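Local coordinates for bromodomain adjacent to zinc finger domain protein 2B (Homo sapiens, PDB 6FHQ) that probably reads chromatin through a PHD finger that recognises the N-terminal tail of histone H3, at residues 20-25 with 46-51. Sequence-based numbering, arbitrary orientation.
Sequences LLLLCD and GDWFCP. With ZN (zinc ion), chain D; DE5 (2-azanyl-~{N}-(1,3-thiazol-2-yl)ethanamide), chain E.
Leu22 lies against one face of the Trp48 indole, its CD1 set over the six-membered ring in a CH-pi contact, 3.8 Å from the centroid and 17° off the normal. With CG of Trp48 anti to the backbone N (chi1 177°), the ring extends beneath this leucine, whose CB packs over the same face, 3.6 Å from CD1 of Trp48 in the pyrrole ring. Next to it the zinc site ties the two segments together: Cys24 SG and Cys50 SG both bind the ion, and Cys50 N donates a hydrogen bond to Cys24 SG at 3.3 Å, which may temper the charge on that thiolate. A nearly straight bond from Asp25 N to Trp48 O (2.8 Å) closes this tight part.

Beside it lies a polar but firmly held part. Asp25 OD2 accepts from Trp48 N (3.0 Å) and from the ligand amine N3 (2.8 Å), which also donates to Leu23 O; the ligand thus bridges backbone and acid where, as in related PHD fingers, the histone H3 N-terminus probably binds. The solvent side belongs to the exposed Asp47, which crosses Asp25 at about a right angle, like charges 3.1 Å apart between Asp25 OD2 and Asp47 OD1, while a water donates to Asp47 OD2.

Cys27 and Cys53 complete the zinc site, which joins the end of strand 21-23, paired antiparallel with strand 30-32, to the start of helix 51-57.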
loop_
_atom_site.group_PDB
_atom_site.type_symbol
_atom_site.label_atom_id
_atom_site.label_comp_id
_atom_site.label_asym_id
_atom_site.label_seq_id
_atom_site.Cartn_x
_atom_site.Cartn_y
_atom_site.Cartn_z
ATOM N N LEU A 20 4.195 2.127 -7.878
ATOM C CA LEU A 20 2.846 1.645 -7.923
ATOM C C LEU A 20 2.514 0.976 -6.604
ATOM O O LEU A 20 1.419 0.469 -6.429
ATOM C CB LEU A 20 2.702 0.677 -9.083
ATOM C CG LEU A 20 2.865 1.277 -10.467
ATOM C CD1 LEU A 20 2.792 0.170 -11.497
ATOM C CD2 LEU A 20 1.792 2.344 -10.729
ATOM N N LEU A 21 3.469 1.002 -5.698
ATOM C CA LEU A 21 3.328 0.306 -4.467
ATOM C C LEU A 21 2.801 1.341 -3.426
ATOM O O LEU A 21 3.565 2.166 -2.894
ATOM C CB LEU A 21 4.664 -0.305 -4.088
ATOM C CG LEU A 21 4.716 -0.997 -2.733
ATOM C CD1 LEU A 21 3.683 -2.110 -2.609
ATOM C CD2 LEU A 21 6.162 -1.490 -2.443
ATOM N N LEU A 22 1.497 1.285 -3.156
ATOM C CA LEU A 22 0.880 2.355 -2.424
ATOM C C LEU A 22 1.121 2.065 -0.981
ATOM O O LEU A 22 0.844 0.965 -0.559
ATOM C CB LEU A 22 -0.625 2.422 -2.647
ATOM C CG LEU A 22 -1.098 2.525 -4.062
ATOM C CD1 LEU A 22 -2.623 2.643 -4.095
ATOM C CD2 LEU A 22 -0.433 3.685 -4.784
ATOM N N LEU A 23 1.508 3.072 -0.226
ATOM C CA LEU A 23 1.852 2.900 1.192
ATOM C C LEU A 23 0.840 3.566 2.016
ATOM O O LEU A 23 0.628 4.784 1.857
ATOM C CB LEU A 23 3.179 3.576 1.473
ATOM C CG LEU A 23 4.342 3.042 0.623
ATOM C CD1 LEU A 23 5.627 3.740 1.124
ATOM C CD2 LEU A 23 4.427 1.527 0.786
ATOM N N CYS A 24 0.191 2.814 2.866
ATOM C CA CYS A 24 -0.878 3.389 3.662
ATOM C C CYS A 24 -0.307 4.320 4.751
ATOM O O CYS A 24 0.536 3.903 5.575
ATOM C CB CYS A 24 -1.731 2.316 4.258
ATOM S SG CYS A 24 -3.054 2.948 5.348
ATOM N N ASP A 25 -0.757 5.565 4.737
ATOM C CA ASP A 25 -0.335 6.538 5.760
ATOM C C ASP A 25 -0.963 6.193 7.098
ATOM O O ASP A 25 -0.538 6.708 8.133
ATOM C CB ASP A 25 -0.747 7.941 5.363
ATOM C CG ASP A 25 0.095 8.484 4.234
ATOM O OD1 ASP A 25 1.259 8.829 4.489
ATOM O OD2 ASP A 25 -0.364 8.444 3.069
ATOM N N GLY A 46 -1.853 12.451 -3.409
ATOM C CA GLY A 46 -1.435 12.852 -2.081
ATOM C C GLY A 46 -1.203 11.635 -1.188
ATOM O O GLY A 46 -0.408 10.732 -1.477
ATOM N N ASP A 47 -1.942 11.571 -0.119
ATOM C CA ASP A 47 -1.809 10.417 0.761
ATOM C C ASP A 47 -2.822 9.342 0.469
ATOM O O ASP A 47 -3.778 9.570 -0.215
ATOM C CB ASP A 47 -1.855 10.857 2.178
ATOM C CG ASP A 47 -0.615 11.682 2.568
ATOM O OD1 ASP A 47 0.605 11.322 2.252
ATOM O OD2 ASP A 47 -0.867 12.644 3.277
ATOM N N TRP A 48 -2.480 8.146 0.906
ATOM C CA TRP A 48 -3.220 6.913 0.655
ATOM C C TRP A 48 -3.583 6.286 2.001
ATOM O O TRP A 48 -2.727 6.175 2.857
ATOM C CB TRP A 48 -2.319 5.927 -0.056
ATOM C CG TRP A 48 -2.954 4.627 -0.287
ATOM C CD1 TRP A 48 -2.576 3.426 0.221
ATOM C CD2 TRP A 48 -4.125 4.407 -1.012
ATOM N NE1 TRP A 48 -3.419 2.467 -0.181
ATOM C CE2 TRP A 48 -4.420 3.040 -0.911
ATOM C CE3 TRP A 48 -5.005 5.241 -1.685
ATOM C CZ2 TRP A 48 -5.490 2.466 -1.556
ATOM C CZ3 TRP A 48 -6.090 4.681 -2.309
ATOM C CH2 TRP A 48 -6.325 3.290 -2.250
ATOM N N PHE A 49 -4.858 5.946 2.173
ATOM C CA PHE A 49 -5.300 5.086 3.242
ATOM C C PHE A 49 -5.905 3.819 2.652
ATOM O O PHE A 49 -6.764 3.872 1.738
ATOM C CB PHE A 49 -6.304 5.829 4.095
ATOM C CG PHE A 49 -5.702 6.979 4.841
ATOM C CD1 PHE A 49 -4.963 6.756 6.005
ATOM C CD2 PHE A 49 -5.792 8.283 4.323
ATOM C CE1 PHE A 49 -4.327 7.831 6.633
ATOM C CE2 PHE A 49 -5.174 9.347 4.996
ATOM C CZ PHE A 49 -4.445 9.120 6.106
ATOM N N CYS A 50 -5.531 2.683 3.219
ATOM C CA CYS A 50 -5.894 1.407 2.609
ATOM C C CYS A 50 -7.310 1.051 2.983
ATOM O O CYS A 50 -7.850 1.553 3.975
ATOM C CB CYS A 50 -4.900 0.313 3.046
ATOM S SG CYS A 50 -5.139 -0.240 4.697
ATOM N N PRO A 51 -7.904 0.092 2.266
ATOM C CA PRO A 51 -9.254 -0.227 2.512
ATOM C C PRO A 51 -9.512 -0.621 3.949
ATOM O O PRO A 51 -10.579 -0.323 4.491
ATOM C CB PRO A 51 -9.461 -1.458 1.605
ATOM C CG PRO A 51 -8.602 -1.175 0.465
ATOM C CD PRO A 51 -7.366 -0.711 1.150
HETATM ZN ZN ZN D . -3.911 0.966 6.295
HETATM C C4 DE5 E . 1.631 6.879 -1.335
HETATM C C5 DE5 E . 1.012 7.784 -0.213
HETATM N N1 DE5 E . 2.193 7.346 -4.875
HETATM N N2 DE5 E . 1.713 7.514 -2.557
HETATM C C3 DE5 E . 2.267 6.890 -3.617
HETATM N N3 DE5 E . 1.241 7.252 1.172
HETATM C C2 DE5 E . 2.825 6.573 -5.804
HETATM C C1 DE5 E . 3.409 5.469 -5.293
HETATM S S1 DE5 E . 3.171 5.447 -3.631
HETATM O O1 DE5 E . 2.058 5.732 -1.092
HETATM O O HOH W 1 0.811 12.100 5.283
#